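Local coordinates for cell wall surface anchor family protein (Streptococcus agalactiae serogroup V, PDB 3PF2) that serves as the major pilin, the subunit that builds the shaft of the type 1 pilus on the cell surface, here as its 35-kDa C-terminal fragment, at residues G182-V187 and I286-S291; F202-S207 and Y268-T273; Y295-T300 and A307-D312. All coordinates share one frame; numbering follows the deposited sequence.

Contact 1 of 3, residues G182-V187 and I286-S291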
loop_
_atom_site.group_PDB
_atom_site.type_symbol
_atom_site.label_atom_id
_atom_site.label_comp_id
_atom_site.label_asym_id
_atom_site.label_seq_id
_atom_site.Cartn_x
_atom_site.Cartn_y
_atom_site.Cartn_z
ATOM N N GLY A 182 9.631 2.890 -1.682
ATOM C CA GLY A 182 10.875 3.331 -2.312
ATOM C C GLY A 182 12.070 2.447 -2.017
ATOM O O GLY A 182 11.948 1.420 -1.355
ATOM N N GLY A 183 13.236 2.862 -2.498
ATOM C CA GLY A 183 14.465 2.103 -2.307
ATOM C C GLY A 183 15.686 2.995 -2.357
ATOM O O GLY A 183 15.581 4.202 -2.606
ATOM N N LYS A 184 16.848 2.404 -2.119
ATOM C CA LYS A 184 18.097 3.158 -2.198
ATOM C C LYS A 184 19.226 2.268 -2.682
ATOM O O LYS A 184 19.243 1.076 -2.393
ATOM C CB LYS A 184 18.450 3.773 -0.837
ATOM C CG LYS A 184 19.664 4.705 -0.888
ATOM C CD LYS A 184 19.365 6.066 -1.581
ATOM C CE LYS A 184 20.666 6.884 -1.646
ATOM N NZ LYS A 184 20.515 8.072 -2.524
ATOM N N ARG A 185 20.163 2.861 -3.418
ATOM C CA ARG A 185 21.347 2.160 -3.923
ATOM C C ARG A 185 22.576 2.750 -3.248
ATOM O O ARG A 185 22.609 3.937 -2.956
ATOM C CB ARG A 185 21.451 2.334 -5.443
ATOM C CG ARG A 185 20.228 1.748 -6.180
ATOM C CD ARG A 185 20.335 1.872 -7.701
ATOM N NE ARG A 185 21.326 0.934 -8.239
ATOM C CZ ARG A 185 22.302 1.255 -9.081
ATOM N NH1 ARG A 185 22.439 2.495 -9.539
ATOM N NH2 ARG A 185 23.147 0.317 -9.493
ATOM N N PHE A 186 23.580 1.910 -3.027
ATOM C CA PHE A 186 24.805 2.307 -2.359
ATOM C C PHE A 186 26.019 1.713 -3.058
ATOM O O PHE A 186 25.937 0.659 -3.689
ATOM C CB PHE A 186 24.827 1.755 -0.933
ATOM C CG PHE A 186 23.673 2.195 -0.091
ATOM C CD1 PHE A 186 23.706 3.433 0.537
ATOM C CD2 PHE A 186 22.560 1.377 0.061
ATOM C CE1 PHE A 186 22.632 3.863 1.333
ATOM C CE2 PHE A 186 21.464 1.792 0.854
ATOM C CZ PHE A 186 21.508 3.039 1.491
ATOM N N VAL A 187 27.158 2.369 -2.879
ATOM C CA VAL A 187 28.441 1.785 -3.270
ATOM C C VAL A 187 29.486 2.094 -2.197
ATOM O O VAL A 187 29.610 3.247 -1.737
ATOM C CB VAL A 187 28.878 2.225 -4.698
ATOM C CG1 VAL A 187 29.028 3.746 -4.801
ATOM C CG2 VAL A 187 30.160 1.494 -5.098
ATOM N N ILE A 286 25.549 6.427 9.281
ATOM C CA ILE A 286 25.448 7.005 7.942
ATOM C C ILE A 286 23.977 7.221 7.615
ATOM O O ILE A 286 23.199 6.271 7.628
ATOM C CB ILE A 286 26.025 6.028 6.893
ATOM C CG1 ILE A 286 27.502 5.726 7.203
ATOM C CG2 ILE A 286 25.805 6.573 5.459
ATOM C CD1 ILE A 286 27.886 4.298 6.964
ATOM N N GLU A 287 23.602 8.457 7.318
ATOM C CA GLU A 287 22.217 8.746 6.953
ATOM C C GLU A 287 22.020 8.606 5.451
ATOM O O GLU A 287 22.947 8.819 4.670
ATOM C CB GLU A 287 21.810 10.144 7.433
ATOM C CG GLU A 287 21.736 10.254 8.951
ATOM C CD GLU A 287 21.104 11.551 9.449
ATOM O OE1 GLU A 287 20.765 12.437 8.629
ATOM O OE2 GLU A 287 20.938 11.669 10.685
ATOM N N PHE A 288 20.814 8.215 5.042
ATOM C CA PHE A 288 20.428 8.307 3.635
ATOM C C PHE A 288 18.954 8.617 3.539
ATOM O O PHE A 288 18.239 8.490 4.523
ATOM C CB PHE A 288 20.758 7.022 2.854
ATOM C CG PHE A 288 19.977 5.805 3.273
ATOM C CD1 PHE A 288 18.806 5.422 2.581
ATOM C CD2 PHE A 288 20.425 4.998 4.313
ATOM C CE1 PHE A 288 18.091 4.261 2.935
ATOM C CE2 PHE A 288 19.717 3.835 4.687
ATOM C CZ PHE A 288 18.559 3.458 3.993
ATOM N N THR A 289 18.500 9.041 2.361
ATOM C CA THR A 289 17.074 9.295 2.192
ATOM C C THR A 289 16.484 8.440 1.086
ATOM O O THR A 289 17.139 8.167 0.079
ATOM C CB THR A 289 16.756 10.765 1.911
ATOM O OG1 THR A 289 17.519 11.206 0.788
ATOM C CG2 THR A 289 17.086 11.644 3.114
ATOM N N VAL A 290 15.252 8.008 1.320
ATOM C CA VAL A 290 14.430 7.345 0.330
ATOM C C VAL A 290 13.414 8.365 -0.169
ATOM O O VAL A 290 12.715 8.998 0.636
ATOM C CB VAL A 290 13.696 6.135 0.942
ATOM C CG1 VAL A 290 12.731 5.524 -0.092
ATOM C CG2 VAL A 290 14.716 5.091 1.390
ATOM N N SER A 291 13.377 8.550 -1.488
ATOM C CA SER A 291 12.492 9.521 -2.144
ATOM C C SER A 291 11.848 8.875 -3.361
ATOM O O SER A 291 12.053 7.697 -3.627
ATOM C CB SER A 291 13.305 10.727 -2.607
ATOM O OG SER A 291 14.139 10.374 -3.713
HETATM O O HOH W 1 12.719 4.980 -4.343
HETATM O O HOH W 2 20.600 9.628 0.474
HETATM O O HOH W 3 18.341 9.852 -1.819
#

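Contact 2 of 3, residues F202-S207 and Y268-T273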
loop_
_atom_site.group_PDB
_atom_site.type_symbol
_atom_site.label_atom_id
_atom_site.label_comp_id
_atom_site.label_asym_id
_atom_site.label_seq_id
_atom_site.Cartn_x
_atom_site.Cartn_y
_atom_site.Cartn_z
ATOM N N PHE A 202 26.269 -3.553 7.466
ATOM C CA PHE A 202 25.505 -2.453 8.055
ATOM C C PHE A 202 24.175 -2.911 8.636
ATOM O O PHE A 202 23.415 -3.631 7.973
ATOM C CB PHE A 202 25.207 -1.354 7.000
ATOM C CG PHE A 202 26.412 -0.908 6.221
ATOM C CD1 PHE A 202 27.105 0.249 6.582
ATOM C CD2 PHE A 202 26.839 -1.633 5.112
ATOM C CE1 PHE A 202 28.222 0.665 5.858
ATOM C CE2 PHE A 202 27.964 -1.237 4.393
ATOM C CZ PHE A 202 28.643 -0.076 4.762
ATOM N N ASP A 203 23.879 -2.468 9.859
ATOM C CA ASP A 203 22.512 -2.533 10.385
ATOM C C ASP A 203 21.657 -1.432 9.762
ATOM O O ASP A 203 22.057 -0.266 9.742
ATOM C CB ASP A 203 22.482 -2.320 11.896
ATOM C CG ASP A 203 23.138 -3.447 12.676
ATOM O OD1 ASP A 203 23.355 -4.552 12.124
ATOM O OD2 ASP A 203 23.420 -3.206 13.872
ATOM N N LEU A 204 20.471 -1.798 9.289
ATOM C CA LEU A 204 19.523 -0.810 8.764
ATOM C C LEU A 204 18.586 -0.334 9.867
ATOM O O LEU A 204 17.925 -1.157 10.538
ATOM C CB LEU A 204 18.723 -1.385 7.588
ATOM C CG LEU A 204 17.553 -0.523 7.073
ATOM C CD1 LEU A 204 18.021 0.740 6.329
ATOM C CD2 LEU A 204 16.633 -1.367 6.192
ATOM N N LEU A 205 18.539 0.987 10.050
ATOM C CA LEU A 205 17.773 1.615 11.136
ATOM C C LEU A 205 16.811 2.690 10.615
ATOM O O LEU A 205 17.065 3.337 9.595
ATOM C CB LEU A 205 18.733 2.279 12.133
ATOM C CG LEU A 205 19.947 1.488 12.645
ATOM C CD1 LEU A 205 20.832 2.381 13.505
ATOM C CD2 LEU A 205 19.515 0.247 13.417
ATOM N N ALA A 206 15.718 2.896 11.347
ATOM C CA ALA A 206 14.876 4.071 11.151
ATOM C C ALA A 206 15.612 5.314 11.651
ATOM O O ALA A 206 16.682 5.205 12.267
ATOM C CB ALA A 206 13.572 3.907 11.910
ATOM N N SER A 207 15.045 6.492 11.396
ATOM C CA SER A 207 15.685 7.757 11.774
ATOM C C SER A 207 15.886 7.858 13.290
ATOM O O SER A 207 16.851 8.482 13.751
ATOM C CB SER A 207 14.892 8.960 11.251
ATOM O OG SER A 207 13.629 9.042 11.876
ATOM N N TYR A 268 16.660 7.317 6.685
ATOM C CA TYR A 268 17.000 6.085 7.393
ATOM C C TYR A 268 18.495 6.139 7.690
ATOM O O TYR A 268 19.184 7.051 7.259
ATOM C CB TYR A 268 16.680 4.856 6.538
ATOM C CG TYR A 268 15.207 4.678 6.251
ATOM C CD1 TYR A 268 14.400 3.937 7.105
ATOM C CD2 TYR A 268 14.618 5.276 5.126
ATOM C CE1 TYR A 268 13.037 3.777 6.845
ATOM C CE2 TYR A 268 13.250 5.118 4.862
ATOM C CZ TYR A 268 12.477 4.372 5.731
ATOM O OH TYR A 268 11.125 4.195 5.508
ATOM N N LYS A 269 18.980 5.181 8.461
ATOM C CA LYS A 269 20.395 5.181 8.844
ATOM C C LYS A 269 21.024 3.826 8.622
ATOM O O LYS A 269 20.352 2.797 8.700
ATOM C CB LYS A 269 20.535 5.562 10.316
ATOM C CG LYS A 269 20.076 6.955 10.617
ATOM C CD LYS A 269 20.304 7.314 12.073
ATOM C CE LYS A 269 19.764 8.720 12.319
ATOM N NZ LYS A 269 19.721 9.031 13.785
ATOM N N LEU A 270 22.326 3.824 8.343
ATOM C CA LEU A 270 23.092 2.571 8.364
ATOM C C LEU A 270 24.129 2.680 9.474
ATOM O O LEU A 270 24.772 3.710 9.607
ATOM C CB LEU A 270 23.811 2.343 7.032
ATOM C CG LEU A 270 22.941 2.166 5.787
ATOM C CD1 LEU A 270 23.845 2.082 4.569
ATOM C CD2 LEU A 270 22.084 0.942 5.891
ATOM N N LYS A 271 24.236 1.643 10.295
ATOM C CA LYS A 271 25.329 1.564 11.264
ATOM C C LYS A 271 26.310 0.516 10.766
ATOM O O LYS A 271 25.978 -0.667 10.686
ATOM C CB LYS A 271 24.786 1.175 12.631
ATOM C CG LYS A 271 25.864 1.047 13.706
ATOM C CD LYS A 271 25.296 0.378 14.943
ATOM C CE LYS A 271 26.397 0.132 15.971
ATOM N NZ LYS A 271 25.824 -0.483 17.203
ATOM N N GLU A 272 27.522 0.950 10.435
ATOM C CA GLU A 272 28.532 0.032 9.949
ATOM C C GLU A 272 29.062 -0.787 11.122
ATOM O O GLU A 272 29.565 -0.224 12.102
ATOM C CB GLU A 272 29.659 0.778 9.244
ATOM C CG GLU A 272 30.629 -0.157 8.512
ATOM C CD GLU A 272 31.594 0.579 7.610
ATOM O OE1 GLU A 272 31.357 1.773 7.334
ATOM O OE2 GLU A 272 32.598 -0.035 7.165
ATOM N N THR A 273 28.913 -2.104 11.010
ATOM C CA THR A 273 29.280 -3.035 12.078
ATOM C C THR A 273 30.502 -3.870 11.696
ATOM O O THR A 273 31.144 -4.481 12.556
ATOM C CB THR A 273 28.117 -3.980 12.421
ATOM O OG1 THR A 273 27.749 -4.734 11.257
ATOM C CG2 THR A 273 26.891 -3.189 12.919
HETATM O O HOH W 4 25.228 -5.524 10.420
#

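Contact 3 of 3, residues Y295-T300 and A307-D312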
loop_
_atom_site.group_PDB
_atom_site.type_symbol
_atom_site.label_atom_id
_atom_site.label_comp_id
_atom_site.label_asym_id
_atom_site.label_seq_id
_atom_site.Cartn_x
_atom_site.Cartn_y
_atom_site.Cartn_z
ATOM N N TYR A 295 15.820 5.335 -6.295
ATOM C CA TYR A 295 16.089 3.992 -6.806
ATOM C C TYR A 295 15.978 3.999 -8.335
ATOM O O TYR A 295 16.893 3.581 -9.028
ATOM C CB TYR A 295 15.166 2.923 -6.190
ATOM C CG TYR A 295 15.653 1.516 -6.520
ATOM C CD1 TYR A 295 16.614 0.889 -5.726
ATOM C CD2 TYR A 295 15.170 0.832 -7.636
ATOM C CE1 TYR A 295 17.075 -0.386 -6.029
ATOM C CE2 TYR A 295 15.613 -0.444 -7.944
ATOM C CZ TYR A 295 16.577 -1.044 -7.139
ATOM O OH TYR A 295 17.032 -2.308 -7.433
ATOM N N ASN A 296 14.842 4.467 -8.828
ATOM C CA ASN A 296 14.597 4.727 -10.243
ATOM C C ASN A 296 14.608 6.213 -10.515
ATOM O O ASN A 296 14.020 6.986 -9.765
ATOM C CB ASN A 296 13.218 4.173 -10.620
ATOM C CG ASN A 296 13.086 2.685 -10.338
ATOM O OD1 ASN A 296 12.114 2.236 -9.706
ATOM N ND2 ASN A 296 14.054 1.913 -10.802
ATOM N N THR A 297 15.227 6.632 -11.618
ATOM C CA THR A 297 15.272 8.059 -11.934
ATOM C C THR A 297 13.926 8.545 -12.440
ATOM O O THR A 297 13.549 9.695 -12.195
ATOM C CB THR A 297 16.348 8.393 -12.991
ATOM O OG1 THR A 297 16.055 7.679 -14.202
ATOM C CG2 THR A 297 17.748 8.009 -12.480
ATOM N N LYS A 298 13.199 7.668 -13.134
ATOM C CA LYS A 298 11.911 8.057 -13.715
ATOM C C LYS A 298 10.798 7.010 -13.476
ATOM O O LYS A 298 10.305 6.383 -14.417
ATOM C CB LYS A 298 12.096 8.396 -15.202
ATOM C CG LYS A 298 12.979 9.622 -15.436
ATOM C CD LYS A 298 12.997 10.068 -16.913
ATOM C CE LYS A 298 13.919 11.285 -17.110
ATOM N NZ LYS A 298 13.909 11.805 -18.515
ATOM N N PRO A 299 10.385 6.830 -12.205
ATOM C CA PRO A 299 9.424 5.758 -11.918
ATOM C C PRO A 299 8.071 5.921 -12.591
ATOM O O PRO A 299 7.400 4.920 -12.819
ATOM C CB PRO A 299 9.264 5.814 -10.391
ATOM C CG PRO A 299 9.720 7.164 -10.017
ATOM C CD PRO A 299 10.820 7.509 -10.970
ATOM N N THR A 300 7.678 7.150 -12.909
ATOM C CA THR A 300 6.362 7.387 -13.519
ATOM C C THR A 300 6.297 6.828 -14.932
ATOM O O THR A 300 5.208 6.606 -15.459
ATOM C CB THR A 300 5.984 8.887 -13.588
ATOM O OG1 THR A 300 6.920 9.587 -14.421
ATOM C CG2 THR A 300 5.963 9.505 -12.210
ATOM N N ALA A 307 16.508 0.565 -11.627
ATOM C CA ALA A 307 17.654 0.591 -10.698
ATOM C C ALA A 307 18.811 1.458 -11.205
ATOM O O ALA A 307 19.986 1.058 -11.159
ATOM C CB ALA A 307 18.125 -0.839 -10.376
ATOM N N ASP A 308 18.468 2.652 -11.671
ATOM C CA ASP A 308 19.427 3.527 -12.327
ATOM C C ASP A 308 19.765 4.799 -11.550
ATOM O O ASP A 308 20.582 5.599 -12.006
ATOM C CB ASP A 308 18.967 3.868 -13.753
ATOM C CG ASP A 308 17.717 4.728 -13.783
ATOM O OD1 ASP A 308 16.797 4.509 -12.954
ATOM O OD2 ASP A 308 17.654 5.626 -14.658
ATOM N N ALA A 309 19.157 5.009 -10.383
ATOM C CA ALA A 309 19.489 6.213 -9.615
ATOM C C ALA A 309 20.923 6.111 -9.138
ATOM O O ALA A 309 21.420 5.017 -8.881
ATOM C CB ALA A 309 18.544 6.414 -8.427
ATOM N N THR A 310 21.576 7.258 -9.017
ATOM C CA THR A 310 22.959 7.299 -8.558
ATOM C C THR A 310 23.032 6.791 -7.128
ATOM O O THR A 310 22.299 7.275 -6.270
ATOM C CB THR A 310 23.510 8.712 -8.662
ATOM O OG1 THR A 310 23.422 9.128 -10.029
ATOM C CG2 THR A 310 24.967 8.762 -8.212
ATOM N N PRO A 311 23.899 5.800 -6.866
ATOM C CA PRO A 311 23.984 5.330 -5.478
ATOM C C PRO A 311 24.701 6.347 -4.604
ATOM O O PRO A 311 25.494 7.169 -5.119
ATOM C CB PRO A 311 24.838 4.057 -5.595
ATOM C CG PRO A 311 25.682 4.283 -6.806
ATOM C CD PRO A 311 24.766 5.007 -7.769
ATOM N N ASP A 312 24.430 6.305 -3.303
ATOM C CA ASP A 312 25.250 7.053 -2.352
ATOM C C ASP A 312 26.566 6.326 -2.196
ATOM O O ASP A 312 26.586 5.105 -1.998
ATOM C CB ASP A 312 24.591 7.118 -0.980
ATOM C CG ASP A 312 23.529 8.202 -0.868
ATOM O OD1 ASP A 312 23.206 8.868 -1.871
ATOM O OD2 ASP A 312 23.012 8.361 0.251
HETATM O O HOH W 5 13.787 5.033 -14.165
#

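Contact 1 of 3, residues G182-V187 and I286-S291
F186 drives the edge of its ring into one face of the F288 ring, a T-shaped aromatic pair with planes at 87° and centroids 4.9 Å apart. CZ of F186 is the leading atom and stands over the centre of the F288 ring. F288 turns its CG between its backbone N and carbonyl carbon (chi1 66°), which places the ring opposite F186, and chi2 near 96° turns its face to the incoming edge.

Aliphatic packing adds to this aromatic pair. CB and CG of K184 run past the CD1/CE1 side of F288, with CG 3.6 Å from F288 CD1. The K184 chain bends at chi2, and its CD lies 3.5 Å from T289 O. V290 sets one methyl against bare glycine backbone: its CG1 is 3.6 Å from G182 CA and equally near G183 N.

Water carries the polar part. One molecule accepts from G183 N at 2.9 Å and lies within hydrogen-bonding distance of S291 O, though other acceptors compete for its protons. A second accepts from K184 NZ and donates to T289 O; a third accepts the N-H of T289 at 2.9 Å and a weak bond from K184 NZ. The ammonium also makes a salt bridge to D312 on strand 312-316.

With axes 6.7 Å apart at closest approach and no backbone pairing, the strands belong to separate sheets: 178-190 in the mixed sheet, 286-290 at one margin of the four-stranded antiparallel sheet. Side chains meeting between two such layers are the core packing of a β-sandwich, here the prealbumin-like domain, consistent with the CNA-B type.

Contact 2 of 3, residues F202-S207 and Y268-T273
Chi1 of -50° in F202, with CG anti to the carbonyl carbon, and of -170° in E272, with CG anti to the nitrogen, lay these cross-strand partners side by side in the same direction. E272 OE1 comes 3.6 Å from F202 CE1, with ring and carboxylate planes 51° apart. K188 on strand 178-190 touches both, and N316 lies close to the carboxylate; this grouping is consistent with the Lys-Asn-Glu isopeptide site of CNA-B-type pilin domains.

The strands are central neighbours in the four-stranded antiparallel sheet of this sandwich domain. D203 pairs with K271 and L205 with K269, each through two backbone hydrogen bonds. On the face turned to the other sheet F202 CD1 packs on L270 CB at 3.9 Å, and L204 CD1 faces L270 CD2 at 4.1 Å.

The opposite face is more polar. L205 CB and K269 CB stand 4.2 Å apart, and the extended K269 chain carries NZ to S207 O, a 2.9 Å hydrogen bond beyond the end of the ladder. Near the other end, T273 CG2 lies 3.6 Å from D203 OD2, while a water donates to D203 OD1 at 2.7 Å and also hydrogen-bonds T273 OG1.

Contact 3 of 3, residues Y295-T300 and A307-D312
Y295 meets the second segment through both its backbone and its ring. Its carbonyl O accepts the N-H of A309 at 3.0 Å; the bond is fairly straight at hydrogen, but the donor sits above the carbonyl plane. The CG of Y295 lies anti to its nitrogen (chi1 -168°), which carries the ring across to A307. There CE2 is 3.5 Å from A307 CB, and the methyl also touches CZ and OH. The hydroxyl has its main polar partner elsewhere, in a hydrogen bond to E249.

Past N296, T297 grips the carboxylate of D308 with two donors. T297 N bonds to D308 OD1 at 3.0 Å, and T297 OG1 donates to D308 OD2 at 2.6 Å. Both oxygens are met on their syn sides, somewhat out of the carboxylate plane. With chi1 at 67°, the D308 carboxylate folds back over its own backbone and meets the threonine. The T297 methyl, CG2, rests 3.8 Å from A309 CA.

At K298 the backbone N gives its hydrogen to a water, which in turn donates to D308 OD1 at 3.3 Å. That oxygen also bonds to S306 OG, and this set of partners should fix the carboxylate's rotation. Next, P299 O takes a hydrogen bond from K148.

Apart from D312, which opens strand 312-316, both segments are irregular parts of the connection from strand 286-290, laid against strand 178-190: Y295 packs on R185, A309 O accepts from R185 NH1, and D312 starts the parallel pairing with R185 and V187, while E249 ties the tyrosine to strand 247-253.

Overall arrangement
From the N terminus the chain passes through the calcium-bearing domain before strand 178-190 enters the C-terminal one. Contact 1 starts there and closes only at 286-291, spanning both sheets and enclosing nearly a hundred residues. Within that span lies contact 2, which joins 202-207 to 268-273 inside the antiparallel sheet. The two share a border: backbone pairing of strand 266-274 with 286-290, and F288 CZ packed on L204 CD1. Contact 3 follows in series, closing a short loop on the way to strand 312-316. It reaches contact 1 through R185 and K184, but stays about 8 Å from contact 2 at the nearest atoms.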